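Long-range contacts in 4-alpha-glucanotransferase (Corynebacterium glutamicum, PDB 5JJH), which is an amylomaltase, also called disproportionating enzyme, a carbohydrate-active enzyme built on a TIM-type barrel with an N-terminal beta sandwich: residues A[387-392]-A[459-464]; A[529-534]-A[557-562]. All coordinates share one frame; numbering follows the deposited sequence.

Contact 1 of 2, residues A[387-392]-A[459-464]; sequences LAVGVH and VDHVLG
Val389 presses one methyl group, CG2, into the angle between Asp460 and His461, and here, on the partly exposed side, the two segments pack most tightly. Val389 CG2 sits 3.4 Å from His461 CB, and the His461 ring on this side meets Trp425 edge-to-face. The approach of Val389 CG2 to Asp460 OD2, modelled at 2.9 Å, is so short that its exact value is doubtful. The carboxylate comes this way because CG of Asp460 stands anti to the backbone N (chi1 -171°), while Asp460 CB lies 3.2 Å from Leu387 O. Leu387 O also accepts a hydrogen bond from Asp460 N at 3.1 Å, with an N-H...O angle of 155°. Together with a backbone bond between Leu387 and Arg458, it makes the last rung of parallel pairing between strands 382-387 and 456-459, neighbours in the barrel sheet. The two loops part at the C-terminal ends of these strands, the side on which TIM barrels carry their active sites. Beside this methyl contact the backbones stand farther apart and a water fills in between them. It can donate to Leu387 O at 3.0 Å and to Asp460 O at 2.6 Å, although it has more acceptors around it than protons to give. The buried part is the strand ends, where the side chains of Leu387 and Val459 leave on one common face and Leu387 packs against Trp443, Leu446 and Leu447 of helix 441-452.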
ATOM      1  N   LEU A 387       1.665   2.014   0.222  1.00 16.19           N
ATOM      2  CA  LEU A 387       0.531   1.494  -0.582  1.00 15.66           C
ATOM      3  C   LEU A 387      -0.364   0.696   0.344  1.00 15.11           C
ATOM      4  O   LEU A 387       0.067  -0.325   0.890  1.00 17.00           O
ATOM      5  CB  LEU A 387       1.021   0.570  -1.656  1.00 15.70           C
ATOM      6  CG  LEU A 387       0.007  -0.161  -2.567  1.00 14.83           C
ATOM      7  CD1 LEU A 387      -0.820   0.915  -3.237  1.00 14.81           C
ATOM      8  CD2 LEU A 387       0.809  -1.022  -3.545  1.00 15.28           C
ATOM      9  N   ALA A 388      -1.584   1.196   0.574  1.00 14.99           N
ATOM     10  CA  ALA A 388      -2.590   0.459   1.303  1.00 15.40           C
ATOM     11  C   ALA A 388      -2.890  -0.869   0.618  1.00 15.35           C
ATOM     12  O   ALA A 388      -2.624  -1.053  -0.608  1.00 15.11           O
ATOM     13  CB  ALA A 388      -3.869   1.297   1.410  1.00 15.41           C
ATOM     14  N   VAL A 389      -3.475  -1.786   1.361  1.00 17.06           N
ATOM     15  CA  VAL A 389      -3.767  -3.150   0.857  1.00 19.33           C
ATOM     16  C   VAL A 389      -4.943  -3.168  -0.134  1.00 17.78           C
ATOM     17  O   VAL A 389      -5.029  -4.021  -1.038  1.00 17.47           O
ATOM     18  CB  VAL A 389      -4.220  -4.034   2.052  1.00 23.58           C
ATOM     19  CG1 VAL A 389      -4.628  -5.395   1.549  1.00 30.51           C
ATOM     20  CG2 VAL A 389      -3.070  -4.189   2.979  1.00 29.11           C
ATOM     21  N   GLY A 390      -5.904  -2.300   0.130  1.00 16.54           N
ATOM     22  CA  GLY A 390      -7.094  -2.284  -0.712  1.00 18.51           C
ATOM     23  C   GLY A 390      -7.964  -1.091  -0.543  1.00 19.20           C
ATOM     24  O   GLY A 390      -7.551  -0.097   0.026  1.00 19.80           O
ATOM     25  N   VAL A 391      -9.175  -1.195  -1.090  1.00 19.49           N
ATOM     26  CA  VAL A 391     -10.055  -0.031  -1.212  1.00 19.31           C
ATOM     27  C   VAL A 391     -11.395  -0.284  -0.521  1.00 20.84           C
ATOM     28  O   VAL A 391     -11.808  -1.417  -0.300  1.00 23.19           O
ATOM     29  CB  VAL A 391     -10.319   0.311  -2.678  1.00 19.05           C
ATOM     30  CG1 VAL A 391      -9.001   0.637  -3.430  1.00 19.64           C
ATOM     31  CG2 VAL A 391     -11.181  -0.756  -3.358  1.00 19.45           C
ATOM     32  N   HIS A 392     -12.075   0.796  -0.244  1.00 21.42           N
ATOM     33  CA  HIS A 392     -13.462   0.779   0.293  1.00 26.23           C
ATOM     34  C   HIS A 392     -14.387   0.058  -0.671  1.00 20.96           C
ATOM     35  O   HIS A 392     -14.368   0.364  -1.871  1.00 20.87           O
ATOM     36  CB  HIS A 392     -13.993   2.190   0.459  1.00 26.11           C
ATOM     37  CG  HIS A 392     -15.171   2.299   1.367  1.00 27.91           C
ATOM     38  ND1 HIS A 392     -16.425   1.892   1.009  1.00 29.71           N
ATOM     39  CD2 HIS A 392     -15.292   2.845   2.605  1.00 33.62           C
ATOM     40  CE1 HIS A 392     -17.266   2.141   1.998  1.00 30.66           C
ATOM     41  NE2 HIS A 392     -16.610   2.760   2.957  1.00 28.84           N
ATOM     42  N   VAL A 459       4.970  -1.524   0.706  1.00 17.44           N
ATOM     43  CA  VAL A 459       3.777  -2.306   0.391  1.00 15.99           C
ATOM     44  C   VAL A 459       3.206  -2.902   1.679  1.00 16.58           C
ATOM     45  O   VAL A 459       3.770  -3.791   2.264  1.00 17.64           O
ATOM     46  CB  VAL A 459       4.160  -3.379  -0.649  1.00 17.88           C
ATOM     47  CG1 VAL A 459       2.990  -4.262  -1.008  1.00 18.45           C
ATOM     48  CG2 VAL A 459       4.725  -2.680  -1.869  1.00 16.98           C
ATOM     49  N   ASP A 460       2.075  -2.406   2.120  1.00 17.24           N
ATOM     50  CA  ASP A 460       1.364  -2.970   3.239  1.00 19.80           C
ATOM     51  C   ASP A 460       0.903  -4.380   2.887  1.00 20.33           C
ATOM     52  O   ASP A 460       0.424  -4.627   1.790  1.00 19.24           O
ATOM     53  CB  ASP A 460       0.161  -2.111   3.528  1.00 24.43           C
ATOM     54  CG  ASP A 460      -0.534  -2.494   4.813  1.00 33.57           C
ATOM     55  OD1 ASP A 460       0.183  -2.826   5.763  1.00 37.46           O
ATOM     56  OD2 ASP A 460      -1.779  -2.366   4.874  1.00 45.15           O
ATOM     57  N   HIS A 461       1.014  -5.287   3.848  1.00 18.93           N
ATOM     58  CA  HIS A 461       0.558  -6.659   3.676  1.00 17.93           C
ATOM     59  C   HIS A 461       1.131  -7.337   2.432  1.00 16.83           C
ATOM     60  O   HIS A 461       0.390  -7.689   1.548  1.00 13.57           O
ATOM     61  CB  HIS A 461      -0.967  -6.737   3.683  1.00 19.90           C
ATOM     62  CG  HIS A 461      -1.513  -8.119   3.884  1.00 26.90           C
ATOM     63  ND1 HIS A 461      -1.300  -8.849   5.032  1.00 27.77           N
ATOM     64  CD2 HIS A 461      -2.303  -8.887   3.098  1.00 26.10           C
ATOM     65  CE1 HIS A 461      -1.917 -10.012   4.933  1.00 27.91           C
ATOM     66  NE2 HIS A 461      -2.532 -10.059   3.770  1.00 27.94           N
ATOM     67  N   VAL A 462       2.455  -7.445   2.344  1.00 16.01           N
ATOM     68  CA  VAL A 462       3.065  -7.902   1.074  1.00 16.37           C
ATOM     69  C   VAL A 462       2.704  -9.346   0.744  1.00 16.67           C
ATOM     70  O   VAL A 462       2.780  -9.786  -0.405  1.00 13.01           O
ATOM     71  CB  VAL A 462       4.573  -7.692   1.098  1.00 16.28           C
ATOM     72  CG1 VAL A 462       5.311  -8.703   1.935  1.00 18.97           C
ATOM     73  CG2 VAL A 462       5.134  -7.650  -0.299  1.00 17.28           C
ATOM     74  N   LEU A 463       2.298 -10.110   1.771  1.00 17.69           N
ATOM     75  CA  LEU A 463       1.839 -11.513   1.526  1.00 18.97           C
ATOM     76  C   LEU A 463       0.694 -11.594   0.562  1.00 16.23           C
ATOM     77  O   LEU A 463       0.541 -12.602  -0.179  1.00 15.99           O
ATOM     78  CB  LEU A 463       1.451 -12.170   2.830  1.00 20.06           C
ATOM     79  CG  LEU A 463       1.032 -13.627   2.746  1.00 23.04           C
ATOM     80  CD1 LEU A 463       2.120 -14.519   2.217  1.00 22.58           C
ATOM     81  CD2 LEU A 463       0.565 -14.152   4.105  1.00 27.52           C
ATOM     82  N   GLY A 464      -0.052 -10.494   0.485  1.00 14.58           N
ATOM     83  CA  GLY A 464      -1.148 -10.304  -0.481  1.00 15.81           C
ATOM     84  C   GLY A 464      -0.749 -10.349  -1.946  1.00 17.14           C
ATOM     85  O   GLY A 464      -1.640 -10.432  -2.845  1.00 19.95           O
TER
HETATM   86  O   HOH W   1      -0.215  -3.058  -0.223  1.00 16.63           O

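Contact 2 of 2, residues A[529-534]-A[557-562]; sequences TSILWF and VTTHDL
Leu562 supplies the main bump: its CD1 methyl enters a notch between two aromatic rings, 3.7 Å from Trp533 CD1 and 3.8 Å from Phe534 CZ. It meets the indole at the edge, near the ring plane, with Ile531 CG2 forming the more distant floor of the notch. A type I turn from Thr559 to Leu562 folds the chain back to deliver this methyl. A second bump comes from the Val557 peptide, whose carbonyl O lies 3.2 Å from Trp533 CD1 without a hydrogen bond to the indole N-H. The Val557 side chain starts off away from segment 529-534, yet with CG1 anti to the backbone N (chi1 169°) that methyl lies alongside the facing residues, 4.1 Å from Leu532 CD2 and 4.0 Å from Trp533 NE1. Leu532 CD2 also rests over one face of the indole, offset toward the rim. Ile531 lays CG2 along the backbone of Val557 and Thr558, and its CD1 comes loosely against Thr559 CG2. The indole N-H is satisfied by a water 3.1 Å from Trp533 NE1; the same water lies 2.7 Å from Thr558 OG1 and so bridges the segments. Around this interlock, Tyr568 of helix 565-569 stacks on Trp533, and Leu634 and Phe637 of helix 627-639 pack on Leu532. Strand 528-531, whose end belongs to segment 529-534, pairs in parallel with strand 553-556, which runs straight into Val557.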
ATOM      1  N   THR A 529      10.768  -5.935   6.731  1.00 19.08           N
ATOM      2  CA  THR A 529      10.579  -4.928   7.759  1.00 21.50           C
ATOM      3  C   THR A 529      10.855  -5.530   9.141  1.00 22.06           C
ATOM      4  O   THR A 529      10.179  -6.493   9.562  1.00 23.84           O
ATOM      5  CB  THR A 529       9.129  -4.332   7.785  1.00 21.16           C
ATOM      6  OG1 THR A 529       8.192  -5.412   7.888  1.00 28.85           O
ATOM      7  CG2 THR A 529       8.824  -3.498   6.585  1.00 16.88           C
ATOM      8  N   SER A 530      11.805  -4.970   9.869  1.00 19.58           N
ATOM      9  CA  SER A 530      12.106  -5.418  11.236  1.00 19.49           C
ATOM     10  C   SER A 530      11.739  -4.309  12.184  1.00 20.33           C
ATOM     11  O   SER A 530      12.098  -3.129  11.943  1.00 19.47           O
ATOM     12  CB  SER A 530      13.586  -5.642  11.384  1.00 22.02           C
ATOM     13  OG  SER A 530      14.081  -6.618  10.553  1.00 23.60           O
ATOM     14  N   ILE A 531      11.015  -4.639  13.232  1.00 18.90           N
ATOM     15  CA  ILE A 531      10.522  -3.658  14.211  1.00 21.89           C
ATOM     16  C   ILE A 531      11.056  -4.056  15.597  1.00 21.93           C
ATOM     17  O   ILE A 531      10.814  -5.199  16.108  1.00 21.48           O
ATOM     18  CB  ILE A 531       8.976  -3.581  14.215  1.00 22.88           C
ATOM     19  CG1 ILE A 531       8.484  -3.142  12.826  1.00 26.20           C
ATOM     20  CG2 ILE A 531       8.488  -2.522  15.182  1.00 23.49           C
ATOM     21  CD1 ILE A 531       6.945  -3.210  12.693  1.00 28.85           C
ATOM     22  N   LEU A 532      11.854  -3.152  16.166  1.00 21.49           N
ATOM     23  CA  LEU A 532      12.673  -3.539  17.329  1.00 21.19           C
ATOM     24  C   LEU A 532      11.824  -4.250  18.423  1.00 20.26           C
ATOM     25  O   LEU A 532      12.181  -5.321  18.880  1.00 21.30           O
ATOM     26  CB  LEU A 532      13.329  -2.287  17.940  1.00 21.74           C
ATOM     27  CG  LEU A 532      13.983  -2.512  19.318  1.00 23.74           C
ATOM     28  CD1 LEU A 532      15.366  -3.003  19.148  1.00 24.98           C
ATOM     29  CD2 LEU A 532      14.037  -1.255  20.125  1.00 27.44           C
ATOM     30  N   TRP A 533      10.705  -3.665  18.779  1.00 22.01           N
ATOM     31  CA  TRP A 533       9.859  -4.245  19.867  1.00 24.23           C
ATOM     32  C   TRP A 533       9.316  -5.624  19.622  1.00 24.35           C
ATOM     33  O   TRP A 533       9.043  -6.360  20.593  1.00 26.54           O
ATOM     34  CB  TRP A 533       8.709  -3.342  20.205  1.00 24.97           C
ATOM     35  CG  TRP A 533       9.030  -1.968  20.608  1.00 27.44           C
ATOM     36  CD1 TRP A 533       8.581  -0.822  20.008  1.00 26.78           C
ATOM     37  CD2 TRP A 533       9.850  -1.553  21.702  1.00 26.90           C
ATOM     38  NE1 TRP A 533       9.043   0.266  20.659  1.00 27.72           N
ATOM     39  CE2 TRP A 533       9.840  -0.151  21.711  1.00 27.11           C
ATOM     40  CE3 TRP A 533      10.618  -2.236  22.662  1.00 26.90           C
ATOM     41  CZ2 TRP A 533      10.551   0.595  22.666  1.00 26.99           C
ATOM     42  CZ3 TRP A 533      11.340  -1.506  23.589  1.00 25.89           C
ATOM     43  CH2 TRP A 533      11.299  -0.101  23.600  1.00 25.61           C
ATOM     44  N   PHE A 534       9.195  -6.021  18.356  1.00 27.27           N
ATOM     45  CA  PHE A 534       8.731  -7.355  17.996  1.00 30.55           C
ATOM     46  C   PHE A 534       9.831  -8.347  17.716  1.00 27.88           C
ATOM     47  O   PHE A 534       9.522  -9.515  17.506  1.00 31.20           O
ATOM     48  CB  PHE A 534       7.827  -7.285  16.758  1.00 30.07           C
ATOM     49  CG  PHE A 534       6.693  -6.310  16.881  1.00 33.27           C
ATOM     50  CD1 PHE A 534       5.959  -6.207  18.041  1.00 33.72           C
ATOM     51  CD2 PHE A 534       6.295  -5.530  15.783  1.00 36.03           C
ATOM     52  CE1 PHE A 534       4.892  -5.327  18.130  1.00 36.24           C
ATOM     53  CE2 PHE A 534       5.204  -4.652  15.870  1.00 37.45           C
ATOM     54  CZ  PHE A 534       4.508  -4.540  17.056  1.00 39.08           C
ATOM     55  N   VAL A 557      12.551   1.306  15.193  1.00 20.31           N
ATOM     56  CA  VAL A 557      12.277   1.069  16.593  1.00 21.39           C
ATOM     57  C   VAL A 557      10.794   0.788  16.730  1.00 21.72           C
ATOM     58  O   VAL A 557      10.398  -0.091  17.465  1.00 25.51           O
ATOM     59  CB  VAL A 557      12.660   2.284  17.480  1.00 21.85           C
ATOM     60  CG1 VAL A 557      12.127   2.123  18.871  1.00 24.23           C
ATOM     61  CG2 VAL A 557      14.159   2.566  17.473  1.00 24.56           C
ATOM     62  N   THR A 558       9.961   1.564  16.026  1.00 19.74           N
ATOM     63  CA  THR A 558       8.507   1.574  16.257  1.00 21.60           C
ATOM     64  C   THR A 558       7.754   1.803  14.941  1.00 20.97           C
ATOM     65  O   THR A 558       8.375   1.765  13.894  1.00 22.71           O
ATOM     66  CB  THR A 558       8.112   2.599  17.334  1.00 23.30           C
ATOM     67  OG1 THR A 558       6.769   2.338  17.782  1.00 22.07           O
ATOM     68  CG2 THR A 558       8.303   4.035  16.859  1.00 21.44           C
ATOM     69  N   THR A 559       6.429   1.906  14.987  1.00 20.64           N
ATOM     70  CA  THR A 559       5.597   2.055  13.800  1.00 21.44           C
ATOM     71  C   THR A 559       4.391   2.870  14.169  1.00 22.88           C
ATOM     72  O   THR A 559       4.112   3.106  15.341  1.00 22.11           O
ATOM     73  CB  THR A 559       5.154   0.674  13.201  1.00 25.05           C
ATOM     74  OG1 THR A 559       4.250   0.891  12.137  1.00 36.79           O
ATOM     75  CG2 THR A 559       4.413  -0.107  14.135  1.00 24.45           C
ATOM     76  N   HIS A 560       3.654   3.269  13.161  1.00 24.16           N
ATOM     77  CA  HIS A 560       2.472   4.114  13.390  1.00 23.53           C
ATOM     78  C   HIS A 560       1.353   3.323  14.123  1.00 23.40           C
ATOM     79  O   HIS A 560       0.454   3.962  14.662  1.00 26.83           O
ATOM     80  CB  HIS A 560       1.966   4.688  12.050  1.00 25.22           C
ATOM     81  CG  HIS A 560       1.559   3.626  11.098  1.00 23.33           C
ATOM     82  ND1 HIS A 560       2.454   3.015  10.260  1.00 26.50           N
ATOM     83  CD2 HIS A 560       0.384   2.958  10.946  1.00 24.19           C
ATOM     84  CE1 HIS A 560       1.843   2.051   9.587  1.00 25.94           C
ATOM     85  NE2 HIS A 560       0.594   1.973  10.018  1.00 23.58           N
ATOM     86  N   ASP A 561       1.427   2.001  14.145  1.00 23.81           N
ATOM     87  CA  ASP A 561       0.531   1.167  14.959  1.00 26.08           C
ATOM     88  C   ASP A 561       0.909   0.923  16.442  1.00 32.19           C
ATOM     89  O   ASP A 561       0.159   0.222  17.165  1.00 32.94           O
ATOM     90  CB  ASP A 561       0.295  -0.199  14.269  1.00 26.74           C
ATOM     91  CG  ASP A 561      -0.477  -0.074  12.935  1.00 26.31           C
ATOM     92  OD1 ASP A 561      -1.320   0.832  12.803  1.00 26.14           O
ATOM     93  OD2 ASP A 561      -0.266  -0.906  12.025  1.00 28.32           O
ATOM     94  N   LEU A 562       2.013   1.487  16.915  1.00 27.65           N
ATOM     95  CA  LEU A 562       2.393   1.382  18.322  1.00 29.81           C
ATOM     96  C   LEU A 562       2.407   2.744  18.982  1.00 32.01           C
ATOM     97  O   LEU A 562       2.526   3.780  18.321  1.00 29.68           O
ATOM     98  CB  LEU A 562       3.786   0.831  18.434  1.00 33.28           C
ATOM     99  CG  LEU A 562       3.969  -0.650  18.168  1.00 40.58           C
ATOM    100  CD1 LEU A 562       5.435  -1.002  18.092  1.00 43.05           C
ATOM    101  CD2 LEU A 562       3.338  -1.448  19.297  1.00 42.76           C
TER
HETATM  102  O   HOH W   2       7.482   2.883  20.362  1.00 25.93           O

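In the fold
Following the chain from the N terminus, contact 1 comes first: with 66 residues between its segments, the chain leaves strand 382-387 and comes back along strand 456-459. Contact 2 follows, with only 22 residues between its segments, the last four of them strand 553-556. The two loops run in series, neither nested nor crossed. Each contact joins neighbouring strands of the parallel barrel sheet where they run out into loops. Between them in sequence lies strand 504-507, and the residues just after it bond to one segment of each contact: Glu508 to the backbone of Val459 and Val462, Asp509 to Thr529 N. The contact centres are about 18 Å apart, their nearest atoms about 6 Å.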